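Local coordinates for ThiS protein (Escherichia coli, PDB 1ZUD) that serves as the sulfur donor in the synthesis of the thiazole phosphate moiety of thiamine phosphate, at residues T17-E20 against L21-L25; V41-E44 against Q45-Q48. All blocks are in the same frame, centred on the assembly; numbering follows the deposited sequence.

In the fold
The two contacts follow one another along the chain, neither nested nor crossed: contact 1 is local to helix 18-24, while contact 2 closes a short turn in the loop after strand 39-40. Past the hairpin of strands 2-5 and 8-11, contact 1 (17-25) caps and builds this two-turn helix, whose V18 and L21 pack on the sheet. Strands 32-36 and 39-40 come next; contact 2 (41-48) then folds the loop that leads on toward strand 56-61. The two meet, their centres about 11 Å apart: W46 packs on L22 and its carbonyl oxygen probably accepts a hydrogen bond from the backbone N of H19. Helix, loop and sheet thus share one core in this ubiquitin-like fold.

Contact 1. Residues T17-E20 against L21-L25; sequences TVHE and LLEQL
V18 O accepts the backbone N-H of L22, four residues on, at 2.9 Å, one of the i to i+4 bonds that build helix 18-24, the helix packed on the sheet of this ubiquitin-like fold. T17 O takes L21 N in the same way, H19 O takes E23 N, and E20 O takes Q24 N.

At the helix start T17, the N-cap residue, and E20, in the first turn, form a capping box. T17 OG1 accepts from E20 N at 3.1 Å with a nearly straight N-H (166°), and in return E20 OE1 accepts from T17 N at 2.9 Å through its anti lone pair. E20 can do this because its CG stands anti to the carbonyl carbon (chi1 -54°) and the chain runs out extended, carrying the carboxylate back to the N-terminal end of the helix, at T17 N. A negative group there would also be expected to sit well with the helix dipole.

On the buried side V18 and L22 lie alongside each other, pointing the same way, with V18 CG1 touching L22 CD1 at 3.8 Å. V18 goes on to L34 and I36 of strand 32-36, and L21 to I3 and M10, which seats the helix on the sheet.

The outer side is polar. E23 CG lies over one face of the H19 imidazole, offset toward its rim and 3.8 Å from the ring centroid; the bend at chi2 then turns the carboxylate. The ring and carboxylate planes are nearly parallel, 14° apart, and a water bridges the two groups, 2.8 Å from H19 NE2 and donating to E23 OE1 at 3.1 Å.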
ATOM      1  N   THR D  17      23.997   1.916 -28.625  1.00 31.30           N
ATOM      2  CA  THR D  17      24.188   1.779 -27.180  1.00 26.13           C
ATOM      3  C   THR D  17      22.970   2.464 -26.520  1.00 21.88           C
ATOM      4  O   THR D  17      22.227   3.173 -27.167  1.00 23.55           O
ATOM      5  CB  THR D  17      25.453   2.508 -26.683  1.00 22.18           C
ATOM      6  OG1 THR D  17      25.337   3.893 -27.042  1.00 29.30           O
ATOM      7  CG2 THR D  17      26.783   1.908 -27.354  1.00 27.16           C
ATOM      8  N   VAL D  18      22.791   2.241 -25.238  1.00 25.21           N
ATOM      9  CA  VAL D  18      21.689   2.912 -24.544  1.00 25.62           C
ATOM     10  C   VAL D  18      21.849   4.404 -24.699  1.00 24.15           C
ATOM     11  O   VAL D  18      20.890   5.098 -24.988  1.00 25.90           O
ATOM     12  CB  VAL D  18      21.679   2.524 -23.047  1.00 26.81           C
ATOM     13  CG1 VAL D  18      20.685   3.397 -22.285  1.00 25.68           C
ATOM     14  CG2 VAL D  18      21.382   1.039 -22.931  1.00 23.37           C
ATOM     15  N   HIS D  19      23.084   4.908 -24.566  1.00 24.92           N
ATOM     16  CA  HIS D  19      23.311   6.345 -24.697  1.00 25.54           C
ATOM     17  C   HIS D  19      22.855   6.819 -26.071  1.00 27.22           C
ATOM     18  O   HIS D  19      22.136   7.821 -26.190  1.00 25.05           O
ATOM     19  CB  HIS D  19      24.827   6.687 -24.499  1.00 27.12           C
ATOM     20  CG  HIS D  19      25.208   8.060 -24.951  1.00 26.40           C
ATOM     21  ND1 HIS D  19      25.065   9.181 -24.153  1.00 25.97           N
ATOM     22  CD2 HIS D  19      25.659   8.509 -26.147  1.00 29.43           C
ATOM     23  CE1 HIS D  19      25.398  10.257 -24.843  1.00 26.81           C
ATOM     24  NE2 HIS D  19      25.759   9.879 -26.053  1.00 30.64           N
ATOM     25  N   GLU D  20      23.259   6.124 -27.133  1.00 26.68           N
ATOM     26  CA  GLU D  20      22.857   6.596 -28.470  1.00 27.33           C
ATOM     27  C   GLU D  20      21.337   6.568 -28.650  1.00 24.64           C
ATOM     28  O   GLU D  20      20.743   7.457 -29.269  1.00 26.86           O
ATOM     29  CB  GLU D  20      23.505   5.726 -29.567  1.00 32.88           C
ATOM     30  CG  GLU D  20      25.045   5.628 -29.436  1.00 40.69           C
ATOM     31  CD  GLU D  20      25.685   4.742 -30.527  1.00 50.07           C
ATOM     32  OE1 GLU D  20      25.382   3.520 -30.593  1.00 44.18           O
ATOM     33  OE2 GLU D  20      26.492   5.279 -31.321  1.00 56.75           O
ATOM     34  N   LEU D  21      20.705   5.519 -28.139  1.00 27.83           N
ATOM     35  CA  LEU D  21      19.246   5.446 -28.236  1.00 31.00           C
ATOM     36  C   LEU D  21      18.589   6.613 -27.468  1.00 31.78           C
ATOM     37  O   LEU D  21      17.670   7.252 -27.978  1.00 32.01           O
ATOM     38  CB  LEU D  21      18.731   4.112 -27.656  1.00 32.96           C
ATOM     39  CG  LEU D  21      17.199   3.989 -27.650  1.00 31.51           C
ATOM     40  CD1 LEU D  21      16.723   4.067 -29.083  1.00 32.83           C
ATOM     41  CD2 LEU D  21      16.740   2.702 -27.010  1.00 28.46           C
ATOM     42  N   LEU D  22      19.050   6.899 -26.249  1.00 31.25           N
ATOM     43  CA  LEU D  22      18.423   7.984 -25.470  1.00 32.37           C
ATOM     44  C   LEU D  22      18.625   9.313 -26.211  1.00 29.32           C
ATOM     45  O   LEU D  22      17.742  10.180 -26.225  1.00 29.25           O
ATOM     46  CB  LEU D  22      19.007   8.038 -24.029  1.00 27.73           C
ATOM     47  CG  LEU D  22      18.739   6.747 -23.208  1.00 32.27           C
ATOM     48  CD1 LEU D  22      19.286   6.894 -21.795  1.00 26.59           C
ATOM     49  CD2 LEU D  22      17.219   6.462 -23.166  1.00 31.70           C
ATOM     50  N   GLU D  23      19.777   9.450 -26.852  1.00 31.17           N
ATOM     51  CA  GLU D  23      20.102  10.652 -27.629  1.00 33.74           C
ATOM     52  C   GLU D  23      19.141  10.782 -28.806  1.00 32.51           C
ATOM     53  O   GLU D  23      18.612  11.871 -29.079  1.00 31.36           O
ATOM     54  CB  GLU D  23      21.542  10.586 -28.163  1.00 38.81           C
ATOM     55  CG  GLU D  23      22.605  10.899 -27.133  1.00 43.93           C
ATOM     56  CD  GLU D  23      22.612  12.374 -26.732  1.00 52.47           C
ATOM     57  OE1 GLU D  23      23.205  13.213 -27.464  1.00 57.09           O
ATOM     58  OE2 GLU D  23      22.020  12.697 -25.687  1.00 47.72           O
ATOM     59  N   GLN D  24      18.912   9.668 -29.495  1.00 34.23           N
ATOM     60  CA  GLN D  24      17.974   9.654 -30.629  1.00 37.02           C
ATOM     61  C   GLN D  24      16.551  10.108 -30.170  1.00 41.52           C
ATOM     62  O   GLN D  24      15.895  10.905 -30.847  1.00 42.41           O
ATOM     63  CB  GLN D  24      17.894   8.245 -31.199  1.00 39.19           C
ATOM     64  CG  GLN D  24      17.419   8.183 -32.630  1.00 52.82           C
ATOM     65  CD  GLN D  24      18.231   9.102 -33.560  1.00 58.68           C
ATOM     66  OE1 GLN D  24      17.722  10.108 -34.044  1.00 61.41           O
ATOM     67  NE2 GLN D  24      19.501   8.754 -33.797  1.00 61.09           N
ATOM     68  N   LEU D  25      16.104   9.618 -29.011  1.00 37.66           N
ATOM     69  CA  LEU D  25      14.773   9.929 -28.443  1.00 36.54           C
ATOM     70  C   LEU D  25      14.721  11.247 -27.700  1.00 40.04           C
ATOM     71  O   LEU D  25      13.693  11.612 -27.098  1.00 38.22           O
ATOM     72  CB  LEU D  25      14.349   8.820 -27.491  1.00 30.52           C
ATOM     73  CG  LEU D  25      14.218   7.424 -28.098  1.00 38.57           C
ATOM     74  CD1 LEU D  25      13.922   6.402 -26.983  1.00 37.32           C
ATOM     75  CD2 LEU D  25      13.093   7.425 -29.170  1.00 37.96           C
TER
HETATM   76  O   HOH W   1      25.564  11.356 -28.404  1.00 30.99           O

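Contact 2. Residues V41-E44 against Q45-Q48; sequences VPRE and QWAQ
W46 lays its indole across the side chain of R43, and Q45 tucks back beside P42; these three residues, W46, Q45 and R43, carry the turn. R43 CG sits over the six-membered ring, 3.3 Å from its centroid and only 8° off the normal, a close CH-pi contact. The torsion chi2 carries R43 CD over the same face, to 3.2 Å from W46 CH2; beyond it the bend at chi3 turns the guanidinium, whose plane stands 45° from the indole. Its polar end is held by other partners: R43 NH1 donates to A32 O, and NH2 forms a salt bridge with D176 OD1 of the neighbouring ThiF chain.

The indole is also pinned by its nitrogen. W46 NE1 donates to V41 O at 2.8 Å, in a bent bond that reaches the oxygen from above the carbonyl plane, while V41 CG1 touches the ring edge at CD1. With CG anti to the carbonyl carbon (chi1 -60°), the ring is swung back toward V41 and R43. Were W46 replaced by alanine, V41 O would probably lose its NE1 donor, and R43 CG and CD the ring face they pack on, with a gap opened beside V18 and L22 of helix 18-24.

Q45 runs extended alongside the proline, its NE2 3.8 Å from P42 CD. Its backbone N donates to P42 O at 2.8 Å, and W46 N donates to R43 O at 3.1 Å. A water links R43 O to A47 N.

Two successive i to i+3 backbone bonds of this kind are characteristic of a short 3-10-like turn, here in the loop between strands 39-40 and 56-61 of the ubiquitin-like fold, where P42, R43 and E44 also meet ThiF.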
ATOM      1  N   VAL D  41      20.092  -1.158 -15.358  1.00 22.71           N
ATOM      2  CA  VAL D  41      21.365  -1.048 -16.048  1.00 25.48           C
ATOM      3  C   VAL D  41      21.951   0.263 -15.481  1.00 18.81           C
ATOM      4  O   VAL D  41      21.469   1.341 -15.798  1.00 26.63           O
ATOM      5  CB  VAL D  41      21.221  -0.898 -17.577  1.00 28.62           C
ATOM      6  CG1 VAL D  41      22.641  -0.748 -18.174  1.00 22.26           C
ATOM      7  CG2 VAL D  41      20.564  -2.133 -18.180  1.00 19.60           C
ATOM      8  N   PRO D  42      22.962   0.173 -14.608  1.00 25.56           N
ATOM      9  CA  PRO D  42      23.570   1.371 -14.019  1.00 24.61           C
ATOM     10  C   PRO D  42      23.974   2.382 -15.105  1.00 27.54           C
ATOM     11  O   PRO D  42      24.536   2.027 -16.129  1.00 23.42           O
ATOM     12  CB  PRO D  42      24.758   0.809 -13.237  1.00 26.39           C
ATOM     13  CG  PRO D  42      24.330  -0.562 -12.858  1.00 28.89           C
ATOM     14  CD  PRO D  42      23.668  -1.059 -14.146  1.00 24.92           C
ATOM     15  N   ARG D  43      23.692   3.650 -14.849  1.00 25.22           N
ATOM     16  CA  ARG D  43      23.961   4.712 -15.796  1.00 32.27           C
ATOM     17  C   ARG D  43      25.405   4.719 -16.263  1.00 30.06           C
ATOM     18  O   ARG D  43      25.687   5.101 -17.390  1.00 27.37           O
ATOM     19  CB  ARG D  43      23.657   6.061 -15.159  1.00 32.80           C
ATOM     20  CG  ARG D  43      23.177   7.085 -16.119  1.00 42.05           C
ATOM     21  CD  ARG D  43      22.083   7.874 -15.411  1.00 45.60           C
ATOM     22  NE  ARG D  43      22.629   9.120 -14.946  1.00 45.81           N
ATOM     23  CZ  ARG D  43      22.104   9.866 -13.973  1.00 56.20           C
ATOM     24  NH1 ARG D  43      20.959   9.514 -13.299  1.00 38.00           N
ATOM     25  NH2 ARG D  43      22.761  10.979 -13.679  1.00 31.85           N
ATOM     26  N   GLU D  44      26.313   4.298 -15.389  1.00 25.76           N
ATOM     27  CA  GLU D  44      27.714   4.314 -15.756  1.00 36.70           C
ATOM     28  C   GLU D  44      27.966   3.353 -16.916  1.00 32.60           C
ATOM     29  O   GLU D  44      29.021   3.393 -17.507  1.00 36.53           O
ATOM     30  CB  GLU D  44      28.596   3.969 -14.538  1.00 39.98           C
ATOM     31  CG  GLU D  44      28.535   2.519 -14.068  1.00 49.15           C
ATOM     32  CD  GLU D  44      29.444   2.245 -12.854  1.00 57.72           C
ATOM     33  OE1 GLU D  44      29.632   1.056 -12.499  1.00 57.13           O
ATOM     34  OE2 GLU D  44      29.961   3.218 -12.246  1.00 62.59           O
ATOM     35  N   GLN D  45      27.005   2.492 -17.253  1.00 26.94           N
ATOM     36  CA  GLN D  45      27.207   1.547 -18.363  1.00 27.00           C
ATOM     37  C   GLN D  45      26.487   1.940 -19.663  1.00 27.15           C
ATOM     38  O   GLN D  45      26.639   1.276 -20.711  1.00 26.04           O
ATOM     39  CB  GLN D  45      26.712   0.150 -17.957  1.00 35.96           C
ATOM     40  CG  GLN D  45      27.571  -0.581 -16.923  1.00 42.20           C
ATOM     41  CD  GLN D  45      26.873  -1.786 -16.290  1.00 47.01           C
ATOM     42  OE1 GLN D  45      26.078  -2.485 -16.926  1.00 46.45           O
ATOM     43  NE2 GLN D  45      27.189  -2.039 -15.026  1.00 53.92           N
ATOM     44  N   TRP D  46      25.732   3.039 -19.643  1.00 25.00           N
ATOM     45  CA  TRP D  46      24.945   3.361 -20.831  1.00 26.76           C
ATOM     46  C   TRP D  46      25.722   3.672 -22.095  1.00 25.61           C
ATOM     47  O   TRP D  46      25.216   3.432 -23.175  1.00 27.50           O
ATOM     48  CB  TRP D  46      23.941   4.506 -20.588  1.00 19.15           C
ATOM     49  CG  TRP D  46      22.893   4.242 -19.473  1.00 25.11           C
ATOM     50  CD1 TRP D  46      22.647   3.071 -18.816  1.00 22.75           C
ATOM     51  CD2 TRP D  46      21.971   5.198 -18.932  1.00 24.59           C
ATOM     52  NE1 TRP D  46      21.628   3.233 -17.887  1.00 26.57           N
ATOM     53  CE2 TRP D  46      21.194   4.529 -17.941  1.00 23.86           C
ATOM     54  CE3 TRP D  46      21.726   6.540 -19.181  1.00 28.50           C
ATOM     55  CZ2 TRP D  46      20.190   5.177 -17.195  1.00 26.82           C
ATOM     56  CZ3 TRP D  46      20.698   7.196 -18.417  1.00 31.77           C
ATOM     57  CH2 TRP D  46      19.965   6.498 -17.449  1.00 30.08           C
ATOM     58  N   ALA D  47      26.928   4.205 -21.971  1.00 27.77           N
ATOM     59  CA  ALA D  47      27.728   4.542 -23.159  1.00 27.07           C
ATOM     60  C   ALA D  47      28.216   3.326 -23.937  1.00 23.21           C
ATOM     61  O   ALA D  47      28.589   3.451 -25.096  1.00 32.86           O
ATOM     62  CB  ALA D  47      28.928   5.418 -22.757  1.00 20.79           C
ATOM     63  N   GLN D  48      28.224   2.158 -23.313  1.00 30.45           N
ATOM     64  CA  GLN D  48      28.679   0.919 -23.984  1.00 34.21           C
ATOM     65  C   GLN D  48      27.625  -0.195 -24.086  1.00 36.44           C
ATOM     66  O   GLN D  48      27.758  -1.107 -24.914  1.00 32.14           O
ATOM     67  CB  GLN D  48      29.878   0.352 -23.239  1.00 41.35           C
ATOM     68  CG  GLN D  48      31.103   1.243 -23.343  1.00 52.60           C
ATOM     69  CD  GLN D  48      32.388   0.456 -23.243  1.00 62.93           C
ATOM     70  OE1 GLN D  48      32.739  -0.050 -22.164  1.00 69.15           O
ATOM     71  NE2 GLN D  48      33.097   0.326 -24.375  1.00 62.63           N
TER
HETATM   72  O   HOH W   2      27.430   5.933 -19.648  1.00 54.34           O